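Oxidoreductase protein (Agrobacterium radiobacter, PDB 5UI9) binds NAD and a small dihydroxy acid and is probably a dinucleotide-dependent oxidoreductase of the GFO/IDH/MocA family. Local coordinates at residues 153-158 with 230-235; 199-204 with 212-217; 239-244 with 286-291. All blocks are in the same frame, centred on the assembly; numbering follows the deposited sequence.

Contact 1. Residues 153-158 with 230-235; sequences FSFRSG and VSYATK. With 8A1 ((2S)-2,3-dihydroxy-2-methylpropanoic acid), chain D.
Phe155 and Val230 pair in parallel where strands 148-156 and 225-231 run side by side in the mixed sheet of the C-terminal domain, the large open sheet of the GFO/IDH/MocA fold. The carbonyl of Phe155 takes the amide of Ser231 at 3.0 Å (Ser231 N to Phe155 O), and the phenyl ring of Phe155, swung anti to the backbone N (chi1 -174°), brings its edge toward the face of the Tyr232 ring in an offset edge-to-face pair, planes at 73°. Arg156 goes to the other face of the sheet. Its guanidinium lies over the CB of Ser231, 3.5 Å from NH2, while water 1 bridges NH1 to the carbonyl of Val230; salt bridges to Asp229 and to Asp249 of the second subunit hold the same group. Ser157, just past the strand, donates its N to Ser231 O at 2.9 Å and so closes the Arg156-Ser231 bridge; its O then receives Thr234 N from above the carbonyl plane. Beyond it the 230-235 chain turns, Ser231 OG accepting from Ala233 N in an ST turn. Within this turn Tyr232, beside Phe155, reaches the bound dihydroxy acid, its OH donating to O1 of 8A1 at 2.6 Å.

Contact 2. Residues 199-204 with 212-217; sequences ARTKRV and DVATIL
Lys202 lays its CG alongside Val213, 3.9 Å from the Val213 CB, the two side chains pointing the same way from a hydrogen-bonded pair of the antiparallel hairpin 194-202/213-220. The lysine's first torsion (chi1 61°) sets CG between its backbone N and carbonyl carbon, and bends farther out turn the amine toward the second subunit: NZ is hydrogen-bonded to O of Phe149 of the second subunit. On the opposite face of the sheet the apolar matches are small: Ala199 CB meets Ile216 CG1 at 3.9 Å, and Thr201 puts its methyl against Ala214 CB. Regular pairing gives way at the end next to the connecting loop. Lys202 O accepts both Val213 N and Asp212 N, 3.2 and 3.1 Å away respectively, so that two residues face one in a classic beta bulge. Asp212 also turns its carboxylate back across the gap: OD1 receives Val204 N on its syn side at 2.8 Å, with a nearly straight N-H...O angle of 170°, while OD2 takes the amide of Asn205. Next to this clamp Val204 CG2 rests on Val213 CG2. Helices 175-191 and 316-335 cover the face carrying Ala199, Thr201, Ala214 and Ile216; the face of Arg200, Lys202, Val213 and Thr215 meets the second subunit, with Arg200 salt-bridged to its Asp219, and strand 225-231 continues the sheet beyond 213-220.

Contact 3. Residues 239-244 with 286-291; sequences EPFPET and RPWHNI. With 8A1 ((2S)-2,3-dihydroxy-2-methylpropanoic acid), chain D.
Phe241 and Trp288 form the aromatic part of this contact, an edge-to-face pair with ring centroids 5.1 Å apart and planes at 75°. The phenyl ring points its CE1 and CZ edge at the indole face, CZ lying 3.8 Å from Trp288 CH2; the phenyl's extended first torsion (chi1 179°) carries the ring across to it. Other apolar contacts flank the pair. Pro287 CG sits at the rim of the Phe241 ring, 4.0 Å from CD1, and Pro242 CB packs against Ile291 CD1 at 3.7 Å. Both prolines follow cis peptide bonds, and Pro242 CD lies 3.2 Å from Pro287 O. Here a loop of the C-terminal domain, between strands 225-231 and 245-250, packs behind the start of helix 289-308, where Trp288 and Ile291 line the acid's pocket and Ile291 that of NAD as well. Trp288 offers its edge to the acid's methyl, CH2 to C3 of 8A1 at 3.7 Å, and Ile291 CD1 lies 3.8 Å from OXT of 8A1. No hydrogen bond joins the two segments; within the loop Glu239 OE2 accepts Phe241 N on its anti side at 2.9 Å, and it is also hydrogen-bonded to Ser157 OG.

Overall arrangement
Contacts 1 and 2 belong to one mixed sheet, in which strand 225-231 of contact 1 lies next to strand 213-220 of contact 2; their centres are about 11 Å apart, and contact 2 falls, along the chain, between the two segments of contact 1. Both reach the second subunit, so this sheet serves the dimer as well as the domain. Contact 3 comes later in sequence. Its centre is about 12 Å from that of contact 1, which it touches, but about 21 Å from that of contact 2. Contacts 1 and 3 both touch 8A1, which places the bound acid between the end of two interior strands and a loop-helix junction, and illustrates how one sheet can join subunit interface to ligand pocket.

Contact 1. Residues 153-158 with 230-235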
loop_
_atom_site.group_PDB
_atom_site.type_symbol
_atom_site.label_atom_id
_atom_site.label_comp_id
_atom_site.label_asym_id
_atom_site.label_seq_id
_atom_site.Cartn_x
_atom_site.Cartn_y
_atom_site.Cartn_z
ATOM N N PHE A 153 -5.324 -0.917 4.130
ATOM C CA PHE A 153 -6.580 -0.221 4.367
ATOM C C PHE A 153 -6.491 1.114 3.630
ATOM O O PHE A 153 -5.658 1.948 3.972
ATOM C CB PHE A 153 -6.775 0.008 5.869
ATOM C CG PHE A 153 -6.658 -1.248 6.689
ATOM C CD1 PHE A 153 -5.407 -1.701 7.121
ATOM C CD2 PHE A 153 -7.788 -1.986 7.024
ATOM C CE1 PHE A 153 -5.292 -2.867 7.863
ATOM C CE2 PHE A 153 -7.677 -3.155 7.766
ATOM C CZ PHE A 153 -6.428 -3.595 8.185
ATOM N N SER A 154 -7.357 1.315 2.641
ATOM C CA SER A 154 -7.196 2.391 1.661
ATOM C C SER A 154 -8.498 3.171 1.470
ATOM O O SER A 154 -9.548 2.582 1.245
ATOM C CB SER A 154 -6.747 1.794 0.323
ATOM O OG SER A 154 -6.458 2.805 -0.626
ATOM N N PHE A 155 -8.418 4.494 1.583
ATOM C CA PHE A 155 -9.546 5.386 1.316
ATOM C C PHE A 155 -8.992 6.482 0.425
ATOM O O PHE A 155 -8.348 7.418 0.913
ATOM C CB PHE A 155 -10.100 5.946 2.634
ATOM C CG PHE A 155 -11.363 6.772 2.487
ATOM C CD1 PHE A 155 -11.318 8.088 2.034
ATOM C CD2 PHE A 155 -12.598 6.252 2.872
ATOM C CE1 PHE A 155 -12.475 8.846 1.918
ATOM C CE2 PHE A 155 -13.754 7.007 2.762
ATOM C CZ PHE A 155 -13.691 8.307 2.285
ATOM N N ARG A 156 -9.198 6.333 -0.882
ATOM C CA ARG A 156 -8.684 7.278 -1.876
ATOM C C ARG A 156 -9.874 7.792 -2.668
ATOM O O ARG A 156 -10.589 7.010 -3.291
ATOM C CB ARG A 156 -7.662 6.615 -2.804
ATOM C CG ARG A 156 -6.561 5.851 -2.079
ATOM C CD ARG A 156 -5.401 5.515 -3.015
ATOM N NE ARG A 156 -4.556 6.695 -3.244
ATOM C CZ ARG A 156 -3.673 7.191 -2.375
ATOM N NH1 ARG A 156 -3.485 6.630 -1.178
ATOM N NH2 ARG A 156 -2.978 8.281 -2.697
ATOM N N SER A 157 -10.075 9.104 -2.617
ATOM C CA SER A 157 -11.297 9.749 -3.080
ATOM C C SER A 157 -10.991 11.097 -3.712
ATOM O O SER A 157 -9.963 11.707 -3.416
ATOM C CB SER A 157 -12.238 9.965 -1.892
ATOM O OG SER A 157 -13.432 10.600 -2.299
ATOM N N GLY A 158 -11.881 11.528 -4.601
ATOM C CA GLY A 158 -11.901 12.895 -5.122
ATOM C C GLY A 158 -13.208 13.608 -4.799
ATOM O O GLY A 158 -13.552 14.583 -5.458
ATOM N N VAL A 230 -4.473 7.140 2.628
ATOM C CA VAL A 230 -5.642 7.982 2.481
ATOM C C VAL A 230 -5.333 9.170 1.575
ATOM O O VAL A 230 -4.201 9.670 1.547
ATOM C CB VAL A 230 -6.212 8.447 3.851
ATOM C CG1 VAL A 230 -6.649 7.240 4.667
ATOM C CG2 VAL A 230 -5.218 9.294 4.636
ATOM N N SER A 231 -6.350 9.598 0.829
ATOM C CA SER A 231 -6.228 10.707 -0.105
ATOM C C SER A 231 -7.596 11.294 -0.411
ATOM O O SER A 231 -8.549 10.539 -0.635
ATOM C CB SER A 231 -5.587 10.227 -1.414
ATOM O OG SER A 231 -5.605 11.240 -2.418
ATOM N N TYR A 232 -7.686 12.625 -0.404
ATOM C CA TYR A 232 -8.833 13.359 -0.964
ATOM C C TYR A 232 -8.471 14.093 -2.279
ATOM O O TYR A 232 -9.200 14.994 -2.717
ATOM C CB TYR A 232 -9.422 14.325 0.072
ATOM C CG TYR A 232 -10.570 13.743 0.881
ATOM C CD1 TYR A 232 -11.721 13.255 0.247
ATOM C CD2 TYR A 232 -10.521 13.690 2.273
ATOM C CE1 TYR A 232 -12.781 12.737 0.977
ATOM C CE2 TYR A 232 -11.577 13.165 3.007
ATOM C CZ TYR A 232 -12.700 12.694 2.354
ATOM O OH TYR A 232 -13.747 12.175 3.071
ATOM N N ALA A 233 -7.373 13.682 -2.920
ATOM C CA ALA A 233 -6.949 14.242 -4.214
ATOM C C ALA A 233 -6.809 13.162 -5.305
ATOM O O ALA A 233 -6.052 13.332 -6.260
ATOM C CB ALA A 233 -5.642 15.002 -4.041
ATOM N N THR A 234 -7.563 12.072 -5.167
ATOM C CA THR A 234 -7.492 10.938 -6.076
ATOM C C THR A 234 -8.664 11.021 -7.062
ATOM O O THR A 234 -9.822 11.034 -6.647
ATOM C CB THR A 234 -7.505 9.619 -5.280
ATOM O OG1 THR A 234 -6.342 9.561 -4.441
ATOM C CG2 THR A 234 -7.504 8.404 -6.205
ATOM N N LYS A 235 -8.360 11.073 -8.360
ATOM C CA LYS A 235 -9.373 11.273 -9.411
ATOM C C LYS A 235 -9.577 9.992 -10.201
ATOM O O LYS A 235 -8.799 9.677 -11.118
ATOM C CB LYS A 235 -8.957 12.416 -10.334
ATOM C CG LYS A 235 -8.969 13.757 -9.621
ATOM C CD LYS A 235 -8.161 14.823 -10.343
ATOM C CE LYS A 235 -8.138 16.103 -9.518
ATOM N NZ LYS A 235 -7.505 17.218 -10.261
HETATM O OXT 8A1 D . -17.079 10.702 7.645
HETATM C C 8A1 D . -16.278 11.570 8.068
HETATM O O 8A1 D . -15.874 11.590 9.251
HETATM C CA 8A1 D . -15.768 12.624 7.119
HETATM C CB 8A1 D . -14.436 12.108 6.574
HETATM O O1 8A1 D . -13.942 12.933 5.514
HETATM O O2 8A1 D . -15.573 13.862 7.823
HETATM C C3 8A1 D . -16.789 12.873 6.008
HETATM O O HOH W 1 -1.756 8.101 0.352
#

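Contact 2. Residues 199-204 with 212-217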
loop_
_atom_site.group_PDB
_atom_site.type_symbol
_atom_site.label_atom_id
_atom_site.label_comp_id
_atom_site.label_asym_id
_atom_site.label_seq_id
_atom_site.Cartn_x
_atom_site.Cartn_y
_atom_site.Cartn_z
ATOM N N ALA A 199 4.829 7.719 9.066
ATOM C CA ALA A 199 3.865 8.405 8.203
ATOM C C ALA A 199 4.516 9.430 7.283
ATOM O O ALA A 199 5.592 9.952 7.572
ATOM C CB ALA A 199 2.785 9.063 9.040
ATOM N N ARG A 200 3.843 9.685 6.161
ATOM C CA ARG A 200 4.230 10.697 5.181
ATOM C C ARG A 200 2.973 11.420 4.738
ATOM O O ARG A 200 1.941 10.784 4.533
ATOM C CB ARG A 200 4.884 10.048 3.957
ATOM C CG ARG A 200 6.116 9.225 4.264
ATOM C CD ARG A 200 7.262 10.100 4.727
ATOM N NE ARG A 200 8.480 9.311 4.911
ATOM C CZ ARG A 200 8.857 8.714 6.038
ATOM N NH1 ARG A 200 8.159 8.827 7.167
ATOM N NH2 ARG A 200 9.981 8.009 6.039
ATOM N N THR A 201 3.063 12.737 4.591
ATOM C CA THR A 201 1.934 13.565 4.170
ATOM C C THR A 201 2.338 14.592 3.121
ATOM O O THR A 201 3.500 14.984 3.038
ATOM C CB THR A 201 1.344 14.366 5.342
ATOM O OG1 THR A 201 2.329 15.277 5.838
ATOM C CG2 THR A 201 0.887 13.446 6.456
ATOM N N LYS A 202 1.351 15.039 2.346
ATOM C CA LYS A 202 1.520 16.177 1.457
ATOM C C LYS A 202 0.186 16.846 1.144
ATOM O O LYS A 202 -0.886 16.289 1.420
ATOM C CB LYS A 202 2.224 15.753 0.160
ATOM C CG LYS A 202 1.492 14.714 -0.669
ATOM C CD LYS A 202 2.037 14.653 -2.089
ATOM C CE LYS A 202 3.467 14.130 -2.149
ATOM N NZ LYS A 202 3.607 12.745 -1.606
ATOM N N ARG A 203 0.272 18.043 0.570
ATOM C CA ARG A 203 -0.896 18.779 0.094
ATOM C C ARG A 203 -0.843 18.869 -1.420
ATOM O O ARG A 203 0.084 19.445 -1.960
ATOM C CB ARG A 203 -0.950 20.181 0.695
ATOM C CG ARG A 203 -2.212 20.947 0.325
ATOM C CD ARG A 203 -2.354 22.209 1.155
ATOM N NE ARG A 203 -1.241 23.137 0.967
ATOM C CZ ARG A 203 -1.105 23.993 -0.045
ATOM N NH1 ARG A 203 -2.014 24.076 -1.021
ATOM N NH2 ARG A 203 -0.040 24.781 -0.082
ATOM N N VAL A 204 -1.834 18.284 -2.089
ATOM C CA VAL A 204 -1.982 18.379 -3.541
ATOM C C VAL A 204 -2.948 19.508 -3.932
ATOM O O VAL A 204 -2.632 20.326 -4.791
ATOM C CB VAL A 204 -2.462 17.035 -4.134
ATOM C CG1 VAL A 204 -2.637 17.140 -5.652
ATOM C CG2 VAL A 204 -1.481 15.926 -3.770
ATOM N N ASP A 212 -3.788 16.644 2.325
ATOM C CA ASP A 212 -4.897 15.850 1.778
ATOM C C ASP A 212 -4.484 14.469 1.286
ATOM O O ASP A 212 -5.289 13.766 0.686
ATOM C CB ASP A 212 -5.654 16.621 0.685
ATOM C CG ASP A 212 -4.772 17.051 -0.466
ATOM O OD1 ASP A 212 -3.548 16.849 -0.404
ATOM O OD2 ASP A 212 -5.308 17.611 -1.443
ATOM N N VAL A 213 -3.237 14.089 1.560
ATOM C CA VAL A 213 -2.717 12.782 1.217
ATOM C C VAL A 213 -1.840 12.343 2.380
ATOM O O VAL A 213 -1.025 13.127 2.864
ATOM C CB VAL A 213 -1.877 12.808 -0.082
ATOM C CG1 VAL A 213 -1.408 11.398 -0.438
ATOM C CG2 VAL A 213 -2.679 13.409 -1.234
ATOM N N ALA A 214 -2.034 11.109 2.837
ATOM C CA ALA A 214 -1.254 10.550 3.932
ATOM C C ALA A 214 -1.051 9.061 3.709
ATOM O O ALA A 214 -1.992 8.343 3.356
ATOM C CB ALA A 214 -1.937 10.802 5.271
ATOM N N THR A 215 0.185 8.617 3.919
ATOM C CA THR A 215 0.558 7.223 3.761
ATOM C C THR A 215 1.275 6.798 5.034
ATOM O O THR A 215 2.255 7.425 5.435
ATOM C CB THR A 215 1.461 7.050 2.529
ATOM O OG1 THR A 215 0.798 7.599 1.384
ATOM C CG2 THR A 215 1.754 5.595 2.265
ATOM N N ILE A 216 0.772 5.737 5.661
ATOM C CA ILE A 216 1.200 5.322 6.993
ATOM C C ILE A 216 1.542 3.831 6.981
ATOM O O ILE A 216 0.775 3.022 6.463
ATOM C CB ILE A 216 0.094 5.591 8.044
ATOM C CG1 ILE A 216 -0.405 7.038 7.949
ATOM C CG2 ILE A 216 0.600 5.288 9.457
ATOM C CD1 ILE A 216 -1.526 7.389 8.903
ATOM N N LEU A 217 2.689 3.484 7.563
ATOM C CA LEU A 217 3.130 2.095 7.714
ATOM C C LEU A 217 3.003 1.687 9.183
ATOM O O LEU A 217 3.621 2.305 10.044
ATOM C CB LEU A 217 4.583 1.965 7.265
ATOM C CG LEU A 217 5.296 0.614 7.343
ATOM C CD1 LEU A 217 4.612 -0.459 6.513
ATOM C CD2 LEU A 217 6.737 0.790 6.878
#

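Contact 3. Residues 239-244 with 286-291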
loop_
_atom_site.group_PDB
_atom_site.type_symbol
_atom_site.label_atom_id
_atom_site.label_comp_id
_atom_site.label_asym_id
_atom_site.label_seq_id
_atom_site.Cartn_x
_atom_site.Cartn_y
_atom_site.Cartn_z
ATOM N N GLU A 239 -16.153 7.404 -8.670
ATOM C CA GLU A 239 -15.872 7.954 -7.340
ATOM C C GLU A 239 -16.222 6.922 -6.258
ATOM O O GLU A 239 -17.394 6.593 -6.088
ATOM C CB GLU A 239 -16.670 9.256 -7.122
ATOM C CG GLU A 239 -16.545 9.894 -5.737
ATOM C CD GLU A 239 -15.110 9.988 -5.249
ATOM O OE1 GLU A 239 -14.276 10.606 -5.945
ATOM O OE2 GLU A 239 -14.812 9.432 -4.168
ATOM N N PRO A 240 -15.213 6.415 -5.519
ATOM C CA PRO A 240 -15.520 5.384 -4.519
ATOM C C PRO A 240 -16.079 5.856 -3.162
ATOM O O PRO A 240 -16.405 4.999 -2.343
ATOM C CB PRO A 240 -14.159 4.720 -4.300
ATOM C CG PRO A 240 -13.205 5.824 -4.487
ATOM C CD PRO A 240 -13.759 6.637 -5.618
ATOM N N PHE A 241 -16.172 7.171 -2.909
ATOM C CA PHE A 241 -16.602 7.688 -1.597
ATOM C C PHE A 241 -17.918 7.016 -1.149
ATOM O O PHE A 241 -18.850 6.952 -1.956
ATOM C CB PHE A 241 -16.775 9.220 -1.646
ATOM C CG PHE A 241 -17.250 9.835 -0.347
ATOM C CD1 PHE A 241 -18.612 9.953 -0.069
ATOM C CD2 PHE A 241 -16.338 10.309 0.592
ATOM C CE1 PHE A 241 -19.054 10.513 1.123
ATOM C CE2 PHE A 241 -16.770 10.865 1.789
ATOM C CZ PHE A 241 -18.132 10.974 2.052
ATOM N N PRO A 242 -18.032 6.518 0.096
ATOM C CA PRO A 242 -17.033 6.578 1.166
ATOM C C PRO A 242 -16.483 5.186 1.500
ATOM O O PRO A 242 -16.391 4.800 2.680
ATOM C CB PRO A 242 -17.870 7.104 2.332
ATOM C CG PRO A 242 -19.182 6.408 2.137
ATOM C CD PRO A 242 -19.349 6.164 0.651
ATOM N N GLU A 243 -16.131 4.430 0.468
ATOM C CA GLU A 243 -15.677 3.061 0.646
ATOM C C GLU A 243 -14.210 3.004 1.036
ATOM O O GLU A 243 -13.369 3.660 0.412
ATOM C CB GLU A 243 -15.859 2.261 -0.642
ATOM C CG GLU A 243 -17.295 2.109 -1.084
ATOM C CD GLU A 243 -17.402 1.605 -2.509
ATOM O OE1 GLU A 243 -18.147 2.203 -3.307
ATOM O OE2 GLU A 243 -16.717 0.625 -2.845
ATOM N N THR A 244 -13.917 2.191 2.050
ATOM C CA THR A 244 -12.559 1.816 2.413
ATOM C C THR A 244 -12.265 0.429 1.822
ATOM O O THR A 244 -12.981 -0.538 2.112
ATOM C CB THR A 244 -12.387 1.778 3.948
ATOM O OG1 THR A 244 -12.701 3.064 4.509
ATOM C CG2 THR A 244 -10.951 1.388 4.330
ATOM N N ARG A 286 -27.637 8.747 -1.244
ATOM C CA ARG A 286 -26.392 8.446 -1.948
ATOM C C ARG A 286 -25.582 9.752 -2.063
ATOM O O ARG A 286 -26.175 10.789 -2.337
ATOM C CB ARG A 286 -26.679 7.863 -3.336
ATOM C CG ARG A 286 -27.420 6.531 -3.314
ATOM C CD ARG A 286 -27.658 5.999 -4.718
ATOM N NE ARG A 286 -28.300 4.680 -4.702
ATOM C CZ ARG A 286 -27.695 3.526 -4.398
ATOM N NH1 ARG A 286 -26.404 3.479 -4.061
ATOM N NH2 ARG A 286 -28.392 2.395 -4.424
ATOM N N PRO A 287 -24.265 9.748 -1.826
ATOM C CA PRO A 287 -23.448 8.572 -1.531
ATOM C C PRO A 287 -23.131 8.369 -0.030
ATOM O O PRO A 287 -22.193 7.652 0.293
ATOM C CB PRO A 287 -22.162 8.900 -2.286
ATOM C CG PRO A 287 -22.013 10.371 -2.065
ATOM C CD PRO A 287 -23.417 10.938 -2.024
ATOM N N TRP A 288 -23.893 8.985 0.873
ATOM C CA TRP A 288 -23.628 8.880 2.326
ATOM C C TRP A 288 -24.225 7.646 3.008
ATOM O O TRP A 288 -24.024 7.448 4.213
ATOM C CB TRP A 288 -24.150 10.127 3.039
ATOM C CG TRP A 288 -23.383 11.340 2.704
ATOM C CD1 TRP A 288 -23.604 12.195 1.665
ATOM C CD2 TRP A 288 -22.255 11.849 3.415
ATOM N NE1 TRP A 288 -22.683 13.212 1.690
ATOM C CE2 TRP A 288 -21.840 13.022 2.752
ATOM C CE3 TRP A 288 -21.558 11.430 4.555
ATOM C CZ2 TRP A 288 -20.751 13.785 3.186
ATOM C CZ3 TRP A 288 -20.473 12.189 4.991
ATOM C CH2 TRP A 288 -20.081 13.352 4.304
ATOM N N HIS A 289 -24.973 6.846 2.253
ATOM C CA HIS A 289 -25.787 5.766 2.813
ATOM C C HIS A 289 -25.038 4.730 3.659
ATOM O O HIS A 289 -25.564 4.283 4.677
ATOM C CB HIS A 289 -26.689 5.122 1.742
ATOM C CG HIS A 289 -25.959 4.481 0.607
ATOM N ND1 HIS A 289 -25.950 3.117 0.417
ATOM C CD2 HIS A 289 -25.257 5.007 -0.424
ATOM C CE1 HIS A 289 -25.255 2.828 -0.670
ATOM N NE2 HIS A 289 -24.817 3.958 -1.194
ATOM N N ASN A 290 -23.810 4.388 3.276
ATOM C CA ASN A 290 -22.993 3.460 4.061
ATOM C C ASN A 290 -22.696 4.028 5.457
ATOM O O ASN A 290 -22.848 3.321 6.449
ATOM C CB ASN A 290 -21.683 3.138 3.325
ATOM C CG ASN A 290 -20.851 2.064 4.015
ATOM O OD1 ASN A 290 -21.336 1.308 4.861
ATOM N ND2 ASN A 290 -19.580 1.989 3.641
ATOM N N ILE A 291 -22.280 5.297 5.511
ATOM C CA ILE A 291 -22.001 5.990 6.776
ATOM C C ILE A 291 -23.290 6.131 7.580
ATOM O O ILE A 291 -23.314 5.891 8.797
ATOM C CB ILE A 291 -21.338 7.376 6.534
ATOM C CG1 ILE A 291 -19.926 7.195 5.948
ATOM C CG2 ILE A 291 -21.278 8.202 7.823
ATOM C CD1 ILE A 291 -19.266 8.483 5.496
HETATM O OXT 8A1 D . -17.079 10.702 7.645
HETATM C C 8A1 D . -16.278 11.570 8.068
HETATM O O 8A1 D . -15.874 11.590 9.251
HETATM C CA 8A1 D . -15.768 12.624 7.119
HETATM C CB 8A1 D . -14.436 12.108 6.574
HETATM O O1 8A1 D . -13.942 12.933 5.514
HETATM O O2 8A1 D . -15.573 13.862 7.823
HETATM C C3 8A1 D . -16.789 12.873 6.008
#